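Local structure of beta-glucanase (Podospora anserina, 4LE4) at residues 95-100 / 169-174; 116-121 / 203-208; 123-128 / 165-170; 143-148 / 192-197; 185-190 / 234-239. The protein probably hydrolyses beta-glucan chains as a member of glycoside hydrolase family 131 and binds the cellulose fragment cellotriose. All blocks are in the same frame, centred on the assembly; numbering follows the deposited sequence.

Interaction 1 of 5, residues 95-100 / 169-174; sequences VYYHFS and IDFAAG
The backbone of V95 grips that of I169 twice: V95 N donates to I169 O at 2.8 Å, and I169 N returns a bond to V95 O at 2.9 Å. Both bonds are nearly straight (N-H...O 166° and 164°), as befits an antiparallel hydrogen-bonded pair. V95 and I169 therefore send their side chains to the same face of the sheet, where Y97 and F171 join them. Beta-branched residues suit these extended positions, and the two arms of I169 divide between the rings. I169 CD1 lies 3.8 Å from Y97 CD1, while I169 CG2 sits over the centre of the F171 ring. V95 CG2 comes to that ring at its edge, 4.1 Å from F171 CE2. The pairing belongs to one sheet of the concanavalin-type beta-sandwich, and the ring of Y97 points into the space between the sheets, edge-to-face with W205 and F120. Y97 and F171 cross at about a right angle, Y97 OH lying 3.9 Å from F171 CZ; that hydroxyl is hydrogen-bonded to I90 O. Beyond the strand the chain turns back through an Asx turn, in which D170 OD1 accepts from A172 N at 3.0 Å, and G174 adopts a positive phi (74°) suited to glycine.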
# COMPACT_ATOMS: atom_id res chain seq x y z
N VAL A 95 -4.75 14.42 7.13
CA VAL A 95 -3.77 14.04 6.11
C VAL A 95 -4.41 13.00 5.19
O VAL A 95 -5.21 12.20 5.65
CB VAL A 95 -2.55 13.38 6.78
CG1 VAL A 95 -1.47 13.12 5.76
CG2 VAL A 95 -2.03 14.27 7.91
N TYR A 96 -4.06 13.02 3.90
CA TYR A 96 -4.60 12.04 2.96
C TYR A 96 -3.48 11.13 2.50
O TYR A 96 -2.45 11.60 2.01
CB TYR A 96 -5.17 12.74 1.73
CG TYR A 96 -6.30 13.68 2.05
CD1 TYR A 96 -7.61 13.21 2.17
CD2 TYR A 96 -6.06 15.03 2.24
CE1 TYR A 96 -8.67 14.09 2.46
CE2 TYR A 96 -7.09 15.91 2.53
CZ TYR A 96 -8.38 15.44 2.64
OH TYR A 96 -9.38 16.33 2.94
N TYR A 97 -3.69 9.82 2.65
CA TYR A 97 -2.66 8.84 2.27
C TYR A 97 -3.08 8.16 0.98
O TYR A 97 -4.05 7.41 0.96
CB TYR A 97 -2.52 7.79 3.36
CG TYR A 97 -1.67 8.20 4.52
CD1 TYR A 97 -2.06 9.26 5.34
CD2 TYR A 97 -0.49 7.52 4.81
CE1 TYR A 97 -1.27 9.63 6.43
CE2 TYR A 97 0.30 7.88 5.90
CZ TYR A 97 -0.10 8.93 6.71
OH TYR A 97 0.65 9.24 7.83
N HIS A 98 -2.35 8.42 -0.09
CA HIS A 98 -2.68 7.86 -1.40
C HIS A 98 -1.86 6.65 -1.83
O HIS A 98 -0.70 6.48 -1.46
CB HIS A 98 -2.40 8.88 -2.52
CG HIS A 98 -3.33 10.05 -2.59
ND1 HIS A 98 -3.15 11.20 -1.86
CD2 HIS A 98 -4.40 10.27 -3.39
CE1 HIS A 98 -4.08 12.08 -2.19
NE2 HIS A 98 -4.85 11.54 -3.13
N PHE A 99 -2.48 5.81 -2.66
CA PHE A 99 -1.80 4.67 -3.28
C PHE A 99 -2.71 4.00 -4.28
O PHE A 99 -3.93 4.08 -4.16
CB PHE A 99 -1.23 3.64 -2.29
CG PHE A 99 -2.28 2.93 -1.45
CD1 PHE A 99 -2.81 3.55 -0.34
CD2 PHE A 99 -2.73 1.63 -1.79
CE1 PHE A 99 -3.78 2.92 0.45
CE2 PHE A 99 -3.72 0.98 -0.99
CZ PHE A 99 -4.24 1.63 0.12
N SER A 100 -2.12 3.37 -5.29
CA SER A 100 -2.90 2.65 -6.28
C SER A 100 -2.30 1.23 -6.23
O SER A 100 -1.11 1.06 -6.06
CB SER A 100 -2.76 3.30 -7.67
OG SER A 100 -3.28 4.64 -7.66
N ILE A 169 -7.32 10.67 6.87
CA ILE A 169 -7.11 10.45 8.28
C ILE A 169 -7.08 11.77 9.06
O ILE A 169 -6.37 12.69 8.68
CB ILE A 169 -5.77 9.71 8.50
CG1 ILE A 169 -5.72 8.46 7.59
CG2 ILE A 169 -5.63 9.32 10.00
CD1 ILE A 169 -4.50 7.60 7.76
N ASP A 170 -7.86 11.85 10.12
CA ASP A 170 -7.83 13.03 10.98
C ASP A 170 -7.20 12.51 12.26
O ASP A 170 -7.88 11.90 13.08
CB ASP A 170 -9.23 13.56 11.29
CG ASP A 170 -9.18 14.92 12.02
OD1 ASP A 170 -8.16 15.20 12.68
OD2 ASP A 170 -10.16 15.69 11.91
N PHE A 171 -5.90 12.74 12.44
CA PHE A 171 -5.21 12.25 13.62
C PHE A 171 -5.60 12.98 14.92
O PHE A 171 -5.32 12.51 16.01
CB PHE A 171 -3.70 12.35 13.41
CG PHE A 171 -3.17 11.38 12.39
CD1 PHE A 171 -2.85 10.07 12.76
CD2 PHE A 171 -2.97 11.79 11.08
CE1 PHE A 171 -2.34 9.17 11.82
CE2 PHE A 171 -2.45 10.90 10.13
CZ PHE A 171 -2.13 9.57 10.50
N ALA A 172 -6.26 14.12 14.78
CA ALA A 172 -6.68 14.87 15.97
C ALA A 172 -8.00 14.32 16.48
O ALA A 172 -8.16 14.10 17.68
CB ALA A 172 -6.81 16.35 15.63
N ALA A 173 -8.93 14.08 15.58
CA ALA A 173 -10.23 13.54 15.93
C ALA A 173 -10.21 12.01 16.09
O ALA A 173 -11.10 11.44 16.71
CB ALA A 173 -11.23 13.90 14.87
N GLY A 174 -9.21 11.36 15.50
CA GLY A 174 -9.18 9.91 15.59
C GLY A 174 -10.22 9.29 14.68
O GLY A 174 -11.04 8.47 15.11

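Interaction 2 of 5, residues 116-121 / 203-208; sequences QIAFFE and ADWHVG
F120 lies over the indole of W205 while, on the opposite face of the same antiparallel pairing, F119 lies against H206; the two strands belong to one sheet of the concanavalin-type sandwich. F120 and W205 form an offset stack, with the phenyl and the five-membered ring 4.4 Å apart at their centroids and their planes inclined by 25°. W205 CD1 sits above the centre of the phenyl. CG of W205 is anti to the backbone N (chi1 -177°), which swings the indole over towards the partner strand, where W205 NE1 donates to A118 O at 3.0 Å, arriving from above the carbonyl plane. These large rings suit a buried face, where they meet Y97 of the other sheet.

F119 and H206 are also nearly parallel, at 13°, but displaced past one another, with little shared area; what covers the phenyl face is H206 CB, 3.8 Å from the ring centroid in a CH-pi contact. Between the two ring pairs H206 N donates to F119 O at 2.8 Å. Imidazole suits its place because both nitrogens are used: ND1 bonds to E81, and NE2 donates, in the imidazole plane, to E121 OE1 at 2.8 Å. A water joins E121 OE1, 2.7 Å away, to A203 O.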
# COMPACT_ATOMS: atom_id res chain seq x y z
N GLN A 116 -2.36 -8.35 4.58
CA GLN A 116 -2.56 -7.03 5.20
C GLN A 116 -1.73 -6.13 4.29
O GLN A 116 -0.55 -6.37 4.10
CB GLN A 116 -2.07 -7.06 6.64
CG GLN A 116 -3.06 -7.90 7.51
CD GLN A 116 -2.49 -8.36 8.83
OE1 GLN A 116 -1.45 -7.87 9.27
NE2 GLN A 116 -3.18 -9.30 9.48
N ILE A 117 -2.36 -5.09 3.76
CA ILE A 117 -1.77 -4.22 2.75
C ILE A 117 -1.83 -2.74 3.08
O ILE A 117 -2.87 -2.26 3.50
CB ILE A 117 -2.56 -4.46 1.44
CG1 ILE A 117 -2.54 -5.98 1.11
CG2 ILE A 117 -1.96 -3.65 0.30
CD1 ILE A 117 -3.62 -6.44 0.12
N ALA A 118 -0.73 -2.01 2.85
CA ALA A 118 -0.75 -0.54 3.11
C ALA A 118 -1.28 -0.25 4.53
O ALA A 118 -2.13 0.63 4.75
CB ALA A 118 -1.63 0.12 2.08
N PHE A 119 -0.73 -0.96 5.48
CA PHE A 119 -1.17 -0.86 6.87
C PHE A 119 -0.30 -0.04 7.77
O PHE A 119 0.91 0.07 7.54
CB PHE A 119 -1.29 -2.28 7.48
CG PHE A 119 0.04 -3.06 7.50
CD1 PHE A 119 0.41 -3.89 6.43
CD2 PHE A 119 0.89 -2.98 8.60
CE1 PHE A 119 1.61 -4.63 6.47
CE2 PHE A 119 2.09 -3.72 8.67
CZ PHE A 119 2.45 -4.54 7.60
N PHE A 120 -0.91 0.55 8.82
CA PHE A 120 -0.11 1.25 9.82
C PHE A 120 0.35 0.19 10.82
O PHE A 120 -0.25 -0.87 10.92
CB PHE A 120 -0.95 2.35 10.52
CG PHE A 120 -1.24 3.52 9.63
CD1 PHE A 120 -0.36 4.60 9.59
CD2 PHE A 120 -2.33 3.51 8.77
CE1 PHE A 120 -0.55 5.65 8.70
CE2 PHE A 120 -2.53 4.56 7.86
CZ PHE A 120 -1.61 5.64 7.83
N GLU A 121 1.42 0.48 11.56
CA GLU A 121 1.95 -0.48 12.53
C GLU A 121 0.96 -0.97 13.60
O GLU A 121 1.08 -2.08 14.10
CB GLU A 121 3.20 0.10 13.19
CG GLU A 121 4.34 -0.88 13.28
CD GLU A 121 5.72 -0.22 13.29
OE1 GLU A 121 6.22 0.20 12.20
OE2 GLU A 121 6.30 -0.12 14.39
N ALA A 203 6.42 7.21 11.30
CA ALA A 203 7.41 6.35 10.66
C ALA A 203 6.85 4.96 10.86
O ALA A 203 7.51 4.09 11.42
CB ALA A 203 8.75 6.47 11.33
N ASP A 204 5.62 4.75 10.42
CA ASP A 204 5.03 3.45 10.62
C ASP A 204 3.92 3.08 9.64
O ASP A 204 3.03 2.29 9.98
CB ASP A 204 4.50 3.35 12.03
CG ASP A 204 3.46 4.39 12.32
OD1 ASP A 204 3.19 5.23 11.44
OD2 ASP A 204 2.90 4.38 13.44
N TRP A 205 3.95 3.66 8.45
CA TRP A 205 2.97 3.29 7.45
C TRP A 205 3.75 2.32 6.56
O TRP A 205 4.77 2.69 5.97
CB TRP A 205 2.50 4.47 6.62
CG TRP A 205 1.43 4.08 5.65
CD1 TRP A 205 0.41 3.19 5.86
CD2 TRP A 205 1.27 4.56 4.32
NE1 TRP A 205 -0.39 3.10 4.74
CE2 TRP A 205 0.12 3.93 3.77
CE3 TRP A 205 1.98 5.48 3.52
CZ2 TRP A 205 -0.32 4.17 2.48
CZ3 TRP A 205 1.52 5.72 2.23
CH2 TRP A 205 0.39 5.07 1.73
N HIS A 206 3.23 1.11 6.44
CA HIS A 206 3.90 0.06 5.69
C HIS A 206 3.33 -0.08 4.29
O HIS A 206 2.27 -0.66 4.10
CB HIS A 206 3.79 -1.27 6.45
CG HIS A 206 4.49 -1.26 7.77
ND1 HIS A 206 5.49 -2.15 8.07
CD2 HIS A 206 4.34 -0.47 8.85
CE1 HIS A 206 5.94 -1.90 9.30
NE2 HIS A 206 5.25 -0.88 9.79
N VAL A 207 4.04 0.47 3.33
CA VAL A 207 3.66 0.43 1.92
C VAL A 207 4.20 -0.88 1.43
O VAL A 207 5.41 -1.05 1.18
CB VAL A 207 4.31 1.58 1.13
CG1 VAL A 207 3.96 1.47 -0.38
CG2 VAL A 207 3.82 2.89 1.72
N GLY A 208 3.29 -1.83 1.28
CA GLY A 208 3.71 -3.14 0.88
C GLY A 208 2.71 -4.15 1.38
O GLY A 208 1.56 -3.78 1.66
O HOH W 1 8.44 1.79 12.22

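Interaction 3 of 5, residues 123-128 / 165-170; sequences HFTELK and VAYEID
V165 opens the contact by meeting L127, V165 CG2 lying 4.5 Å from L127 CD1, a loose apolar touch between the two sheets of the concanavalin-type beta-sandwich. The axes of 125-128 and 165-170 come within 9.6 Å, their directions 155° apart and so close to antiparallel, and no hydrogen bond passes between them; only side chains fill the gap, and alternate residues of 165-170 point into it.

Y167 comes next and spans most of the distance. T125 CG2 stands over one face of its ring, 4.1 Å from the centroid and 15° from the ring normal, a CH-pi contact. The torsion of T125 serves both branches: with OG1 anti to the backbone N (chi1 -165°), the hydroxyl bonds to C146 O while the methyl is left for the ring. Threonine thus suits a place that is polar on one side and aromatic on the other. L127 CD2 approaches the same ring at its edge. Farther out, Y167 OH reaches the backbone of the opposing strand, 3.4 Å from E126 CA, and is hydrogen-bonded to A118 O. Tyrosine is long enough to cross the interior and to satisfy its own buried hydroxyl there.

I169 finishes the walk. Its unbranched arm faces F124, whose side chain comes from the opposite direction, and I169 CD1 meets the edge of the phenyl, 4.1 Å from F124 CZ.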
# COMPACT_ATOMS: atom_id res chain seq x y z
N HIS A 123 -2.18 -1.18 12.91
CA HIS A 123 -3.26 -1.69 12.08
C HIS A 123 -4.61 -0.97 12.29
O HIS A 123 -5.66 -1.57 12.09
CB HIS A 123 -3.41 -3.23 12.26
CG HIS A 123 -2.21 -4.00 11.80
ND1 HIS A 123 -1.07 -4.15 12.56
CD2 HIS A 123 -1.97 -4.66 10.64
CE1 HIS A 123 -0.18 -4.87 11.89
NE2 HIS A 123 -0.70 -5.19 10.72
N PHE A 124 -4.57 0.32 12.60
CA PHE A 124 -5.83 1.03 12.82
C PHE A 124 -6.59 1.12 11.53
O PHE A 124 -7.83 1.18 11.53
CB PHE A 124 -5.63 2.40 13.49
CG PHE A 124 -4.98 3.46 12.63
CD1 PHE A 124 -5.71 4.16 11.70
CD2 PHE A 124 -3.66 3.81 12.84
CE1 PHE A 124 -5.14 5.21 10.97
CE2 PHE A 124 -3.06 4.86 12.13
CZ PHE A 124 -3.81 5.56 11.19
N THR A 125 -5.86 1.14 10.42
CA THR A 125 -6.52 1.04 9.11
C THR A 125 -5.54 0.33 8.14
O THR A 125 -4.34 0.30 8.37
CB THR A 125 -6.98 2.40 8.53
OG1 THR A 125 -7.91 2.14 7.47
CG2 THR A 125 -5.80 3.23 8.01
N GLU A 126 -6.09 -0.30 7.10
CA GLU A 126 -5.28 -1.08 6.15
C GLU A 126 -6.25 -1.70 5.15
O GLU A 126 -7.48 -1.58 5.31
CB GLU A 126 -4.61 -2.23 6.91
CG GLU A 126 -5.64 -3.25 7.51
CD GLU A 126 -5.07 -4.14 8.62
OE1 GLU A 126 -3.91 -4.56 8.48
OE2 GLU A 126 -5.78 -4.45 9.63
N LEU A 127 -5.71 -2.34 4.10
CA LEU A 127 -6.57 -3.12 3.22
C LEU A 127 -6.23 -4.57 3.61
O LEU A 127 -5.18 -4.83 4.19
CB LEU A 127 -6.25 -2.93 1.73
CG LEU A 127 -6.38 -1.52 1.17
CD1 LEU A 127 -6.15 -1.58 -0.36
CD2 LEU A 127 -7.72 -0.91 1.51
N LYS A 128 -7.15 -5.48 3.30
CA LYS A 128 -6.91 -6.89 3.55
C LYS A 128 -7.45 -7.66 2.37
O LYS A 128 -8.31 -7.18 1.63
CB LYS A 128 -7.62 -7.38 4.81
CG LYS A 128 -6.99 -6.88 6.09
CD LYS A 128 -7.56 -7.63 7.30
CE LYS A 128 -6.82 -7.22 8.57
NZ LYS A 128 -7.15 -8.11 9.70
N VAL A 165 -6.69 4.52 -4.01
CA VAL A 165 -7.22 4.74 -2.67
C VAL A 165 -6.61 5.98 -2.00
O VAL A 165 -5.48 6.38 -2.32
CB VAL A 165 -6.81 3.55 -1.74
CG1 VAL A 165 -7.21 3.82 -0.26
CG2 VAL A 165 -7.42 2.25 -2.26
N ALA A 166 -7.39 6.63 -1.15
CA ALA A 166 -6.84 7.67 -0.31
C ALA A 166 -7.48 7.46 1.06
O ALA A 166 -8.71 7.41 1.16
CB ALA A 166 -7.14 9.08 -0.83
N TYR A 167 -6.65 7.26 2.09
CA TYR A 167 -7.19 7.16 3.46
C TYR A 167 -7.28 8.63 3.90
O TYR A 167 -6.28 9.33 3.82
CB TYR A 167 -6.21 6.52 4.43
CG TYR A 167 -5.79 5.12 4.15
CD1 TYR A 167 -6.68 4.20 3.61
CD2 TYR A 167 -4.51 4.68 4.50
CE1 TYR A 167 -6.31 2.86 3.43
CE2 TYR A 167 -4.12 3.35 4.33
CZ TYR A 167 -5.03 2.44 3.79
OH TYR A 167 -4.67 1.10 3.62
N GLU A 168 -8.45 9.09 4.33
CA GLU A 168 -8.63 10.47 4.82
C GLU A 168 -8.48 10.31 6.34
O GLU A 168 -9.39 9.83 7.02
CB GLU A 168 -10.04 10.96 4.48
CG GLU A 168 -10.37 12.30 5.18
CD GLU A 168 -11.68 12.93 4.76
OE1 GLU A 168 -12.50 12.27 4.09
OE2 GLU A 168 -11.90 14.11 5.12
N ILE A 169 -7.32 10.67 6.87
CA ILE A 169 -7.11 10.45 8.28
C ILE A 169 -7.08 11.77 9.06
O ILE A 169 -6.37 12.69 8.68
CB ILE A 169 -5.77 9.71 8.50
CG1 ILE A 169 -5.72 8.46 7.59
CG2 ILE A 169 -5.63 9.32 10.00
CD1 ILE A 169 -4.50 7.60 7.76
N ASP A 170 -7.86 11.85 10.12
CA ASP A 170 -7.83 13.03 10.98
C ASP A 170 -7.20 12.51 12.26
O ASP A 170 -7.88 11.90 13.08
CB ASP A 170 -9.23 13.56 11.29
CG ASP A 170 -9.18 14.92 12.02
OD1 ASP A 170 -8.16 15.20 12.68
OD2 ASP A 170 -10.16 15.69 11.91

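Interaction 4 of 5, residues 143-148 / 192-197; sequences LRWCVG and APVKTS
The axes of strands 143-147 and 192-195 approach to 9.1 Å with 45° between their directions, too far apart and too oblique for backbone pairing, and the two segments converge beyond the strand ends, where G148 CA and T196 CA are 6.2 Å apart. No hydrogen bond joins the segments, so side chains carry the contact.

V147 stands at the middle of it. Its CG1 is anti to the backbone N (chi1 178°), which sends that methyl across to the other segment while CG2 turns back over the face of the W145 ring. V147 CG1 lies 3.9 Å from V194 CG1 and comes closer still to T196, 3.5 Å from T196 CB. A compact branched side chain suits this site, since one methyl can reach V194 and T196 while the other lies over W145. V194 likewise divides its branches: CG1 goes to V147, whereas V194 CG2 meets the indole at its far end, 4.2 Å from W145 CH2, approaching the ring obliquely. T196 turns its methyl and CB to V147 and its hydroxyl toward the glycine, T196 OG1 lying 3.8 Å from G148 CA. G148, with a positive phi of 61°, suits the turn out of the strand, and having no side chain it lets T196 come near.

W145 continues inward to stack on F178 and to meet Y167. The arrangement is that of face-to-face packing toward the margin of a concanavalin-type beta-sandwich, where strand 188-195, paired with 175-182 in one sheet, leans across strand 142-147 of the other.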
# COMPACT_ATOMS: atom_id res chain seq x y z
N LEU A 143 -11.27 -7.60 -1.84
CA LEU A 143 -10.24 -6.66 -1.39
C LEU A 143 -11.09 -5.84 -0.39
O LEU A 143 -12.18 -5.37 -0.73
CB LEU A 143 -9.78 -5.75 -2.52
CG LEU A 143 -8.69 -4.73 -2.18
CD1 LEU A 143 -7.44 -5.41 -1.61
CD2 LEU A 143 -8.35 -3.96 -3.47
N ARG A 144 -10.60 -5.66 0.83
CA ARG A 144 -11.37 -4.96 1.87
C ARG A 144 -10.61 -3.80 2.47
O ARG A 144 -9.39 -3.82 2.56
CB ARG A 144 -11.61 -5.90 3.04
CG ARG A 144 -12.26 -7.24 2.71
CD ARG A 144 -11.81 -8.25 3.76
NE ARG A 144 -12.42 -9.58 3.62
CZ ARG A 144 -13.53 -9.96 4.26
NH1 ARG A 144 -14.00 -11.19 4.09
NH2 ARG A 144 -14.17 -9.12 5.07
N TRP A 145 -11.36 -2.80 2.91
CA TRP A 145 -10.77 -1.69 3.63
C TRP A 145 -11.24 -1.93 5.07
O TRP A 145 -12.44 -2.05 5.31
CB TRP A 145 -11.32 -0.35 3.14
CG TRP A 145 -10.84 0.78 4.00
CD1 TRP A 145 -9.54 1.16 4.22
CD2 TRP A 145 -11.66 1.68 4.76
NE1 TRP A 145 -9.51 2.25 5.07
CE2 TRP A 145 -10.80 2.59 5.41
CE3 TRP A 145 -13.04 1.81 4.94
CZ2 TRP A 145 -11.27 3.62 6.25
CZ3 TRP A 145 -13.53 2.83 5.78
CH2 TRP A 145 -12.63 3.72 6.42
N CYS A 146 -10.31 -1.99 6.01
CA CYS A 146 -10.62 -2.24 7.41
C CYS A 146 -10.21 -1.06 8.29
O CYS A 146 -9.27 -0.29 7.95
CB CYS A 146 -9.85 -3.46 7.91
SG CYS A 146 -10.27 -4.93 6.96
N VAL A 147 -10.92 -0.93 9.41
CA VAL A 147 -10.65 0.10 10.42
C VAL A 147 -10.71 -0.66 11.74
O VAL A 147 -11.74 -1.27 12.05
CB VAL A 147 -11.70 1.24 10.42
CG1 VAL A 147 -11.37 2.23 11.54
CG2 VAL A 147 -11.72 1.94 9.07
N GLY A 148 -9.61 -0.66 12.47
CA GLY A 148 -9.57 -1.40 13.72
C GLY A 148 -9.83 -2.88 13.51
O GLY A 148 -10.35 -3.57 14.38
N ALA A 192 -17.71 7.40 4.94
CA ALA A 192 -17.50 8.59 5.77
C ALA A 192 -16.53 8.21 6.91
O ALA A 192 -16.49 7.06 7.34
CB ALA A 192 -18.85 9.06 6.35
N PRO A 193 -15.77 9.19 7.44
CA PRO A 193 -14.82 8.88 8.52
C PRO A 193 -15.38 8.03 9.66
O PRO A 193 -16.46 8.34 10.20
CB PRO A 193 -14.35 10.25 8.98
CG PRO A 193 -14.40 11.06 7.69
CD PRO A 193 -15.73 10.62 7.12
N VAL A 194 -14.62 6.98 10.00
CA VAL A 194 -14.94 6.01 11.05
C VAL A 194 -14.00 6.22 12.24
O VAL A 194 -12.80 6.42 12.05
CB VAL A 194 -14.72 4.57 10.51
CG1 VAL A 194 -14.99 3.56 11.60
CG2 VAL A 194 -15.61 4.33 9.33
N LYS A 195 -14.53 6.16 13.46
CA LYS A 195 -13.72 6.36 14.67
C LYS A 195 -12.87 5.15 15.04
O LYS A 195 -13.34 4.02 14.97
CB LYS A 195 -14.62 6.65 15.89
CG LYS A 195 -15.32 7.98 15.90
CD LYS A 195 -15.67 8.35 17.35
CE LYS A 195 -16.66 9.51 17.48
NZ LYS A 195 -18.05 9.15 17.03
N THR A 196 -11.62 5.38 15.44
CA THR A 196 -10.74 4.31 15.86
C THR A 196 -9.55 4.95 16.54
O THR A 196 -9.39 6.16 16.46
CB THR A 196 -10.25 3.42 14.65
OG1 THR A 196 -9.77 2.16 15.13
CG2 THR A 196 -9.13 4.10 13.90
N SER A 197 -8.71 4.16 17.20
CA SER A 197 -7.50 4.70 17.85
C SER A 197 -6.47 4.95 16.77
O SER A 197 -5.89 4.01 16.22
CB SER A 197 -6.89 3.70 18.84
OG SER A 197 -7.67 3.57 20.00

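Interaction 5 of 5, residues 185-190 / 234-239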
# COMPACT_ATOMS: atom_id res chain seq x y z
N ASP A 185 -10.93 6.76 -13.19
CA ASP A 185 -11.92 7.64 -12.56
C ASP A 185 -11.42 8.36 -11.31
O ASP A 185 -10.58 7.84 -10.59
CB ASP A 185 -13.17 6.82 -12.23
CG ASP A 185 -13.76 6.17 -13.47
OD1 ASP A 185 -14.03 6.89 -14.46
OD2 ASP A 185 -13.97 4.95 -13.45
N PRO A 186 -11.92 9.58 -11.06
CA PRO A 186 -11.54 10.39 -9.89
C PRO A 186 -11.98 9.70 -8.60
O PRO A 186 -13.03 9.05 -8.57
CB PRO A 186 -12.35 11.67 -10.07
CG PRO A 186 -12.67 11.72 -11.54
CD PRO A 186 -12.89 10.29 -11.91
N LEU A 187 -11.20 9.86 -7.54
CA LEU A 187 -11.54 9.32 -6.23
C LEU A 187 -12.87 9.89 -5.71
O LEU A 187 -13.13 11.09 -5.86
CB LEU A 187 -10.48 9.71 -5.20
CG LEU A 187 -9.04 9.21 -5.40
CD1 LEU A 187 -8.12 9.82 -4.33
CD2 LEU A 187 -9.02 7.69 -5.32
N THR A 188 -13.71 9.05 -5.12
CA THR A 188 -14.92 9.57 -4.49
C THR A 188 -14.93 8.95 -3.10
O THR A 188 -14.30 7.89 -2.87
CB THR A 188 -16.25 9.28 -5.26
OG1 THR A 188 -16.43 7.88 -5.43
CG2 THR A 188 -16.24 10.01 -6.62
N ARG A 189 -15.57 9.62 -2.14
CA ARG A 189 -15.58 9.11 -0.78
C ARG A 189 -16.64 8.01 -0.66
O ARG A 189 -17.85 8.25 -0.82
CB ARG A 189 -15.89 10.21 0.24
CG ARG A 189 -16.11 9.63 1.61
CD ARG A 189 -16.81 10.62 2.54
NE ARG A 189 -15.84 11.54 3.11
CZ ARG A 189 -16.16 12.48 4.00
NH1 ARG A 189 -17.43 12.60 4.40
NH2 ARG A 189 -15.22 13.27 4.51
N LYS A 190 -16.17 6.81 -0.39
CA LYS A 190 -17.07 5.69 -0.31
C LYS A 190 -17.49 5.28 1.11
O LYS A 190 -18.47 4.54 1.26
CB LYS A 190 -16.48 4.53 -1.09
CG LYS A 190 -16.44 4.92 -2.60
CD LYS A 190 -15.99 3.81 -3.54
CE LYS A 190 -15.90 4.39 -4.98
NZ LYS A 190 -15.51 3.37 -6.00
N GLY A 234 -4.19 19.40 3.56
CA GLY A 234 -5.00 20.51 3.12
C GLY A 234 -5.53 20.36 1.71
O GLY A 234 -4.91 20.84 0.76
N SER A 235 -6.66 19.68 1.56
CA SER A 235 -7.29 19.48 0.25
C SER A 235 -6.84 18.19 -0.45
O SER A 235 -5.66 17.94 -0.67
CB SER A 235 -7.03 20.69 -0.66
OG SER A 235 -7.90 20.68 -1.77
N LEU A 236 -7.82 17.38 -0.80
CA LEU A 236 -7.57 16.11 -1.45
C LEU A 236 -7.54 16.23 -2.97
O LEU A 236 -8.41 16.84 -3.58
CB LEU A 236 -8.66 15.12 -1.07
CG LEU A 236 -8.66 13.83 -1.88
CD1 LEU A 236 -7.37 13.04 -1.64
CD2 LEU A 236 -9.87 13.03 -1.47
N THR A 237 -6.54 15.61 -3.57
CA THR A 237 -6.43 15.59 -5.02
C THR A 237 -7.20 14.34 -5.42
O THR A 237 -6.77 13.24 -5.08
CB THR A 237 -4.98 15.43 -5.45
OG1 THR A 237 -4.26 16.62 -5.08
CG2 THR A 237 -4.87 15.21 -6.92
N THR A 238 -8.32 14.48 -6.12
CA THR A 238 -9.10 13.31 -6.50
C THR A 238 -8.66 12.72 -7.84
O THR A 238 -9.00 11.59 -8.16
CB THR A 238 -10.61 13.61 -6.57
OG1 THR A 238 -10.82 14.65 -7.52
CG2 THR A 238 -11.15 14.03 -5.19
N SER A 239 -7.90 13.49 -8.60
CA SER A 239 -7.39 13.02 -9.88
C SER A 239 -6.39 11.89 -9.68
O SER A 239 -5.44 12.02 -8.90
CB SER A 239 -6.67 14.15 -10.61
OG SER A 239 -5.95 13.61 -11.70
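T238 O receives the one hydrogen bond of this contact, from L187 N at 2.9 Å, with an N-H...O angle of 165°. The same oxygen accepts a CA-H...O contact from the preceding residue, P186 CA lying 3.3 Å away, so two adjacent residues converge on it. Proline suits the position next to the donor: it has no N-H of its own, and its rigid ring remains at the surface.

Apolar contacts centre on L187. Its CG is anti to the carbonyl carbon (chi1 -63°), and the extended chain beyond carries CD1 to L236, 4.3 Å from L236 CD1, and past the backbone, 3.8 Å from T237 O. T238 packs alongside through its CB and methyl: T238 CG2 lies 3.6 Å from L187 O, so the threonine methyl meets backbone rather than side chain. Leucine fits a site that is buried even though its neighbours P186 and T188 are exposed.

Both segments lie on the face of the sheet that presents H98 and A166. L187 and L236 rest on these two residues of strands 94-102 and 163-170, L236 also touches W179 of strand 175-182, and T237 O accepts from H98 NE2, which holds the loop after strand 222-233 to strand 94-102, beside the residues that lead into strand 188-195.

From the N terminus, residues 95-100 open interaction 1, which closes at 169-174 as a strand pair within one sheet. Before that, 116-121 opens interaction 2, whose partner comes only at 203-208, so the two contacts cross; interaction 2 ties strands of the second sheet. Inside its long loop lie interactions 3 and 4. Interaction 3 spans from one sheet to the other and ends, like interaction 1, on strand 163-170; interaction 4 crosses both and repeats the bridge between sheets through strand 188-195. Interaction 5 starts after interactions 1 and 3 have closed, crosses interactions 2 and 4, and brings the loop 234-239, near the C terminus, back to the sheet of interaction 1.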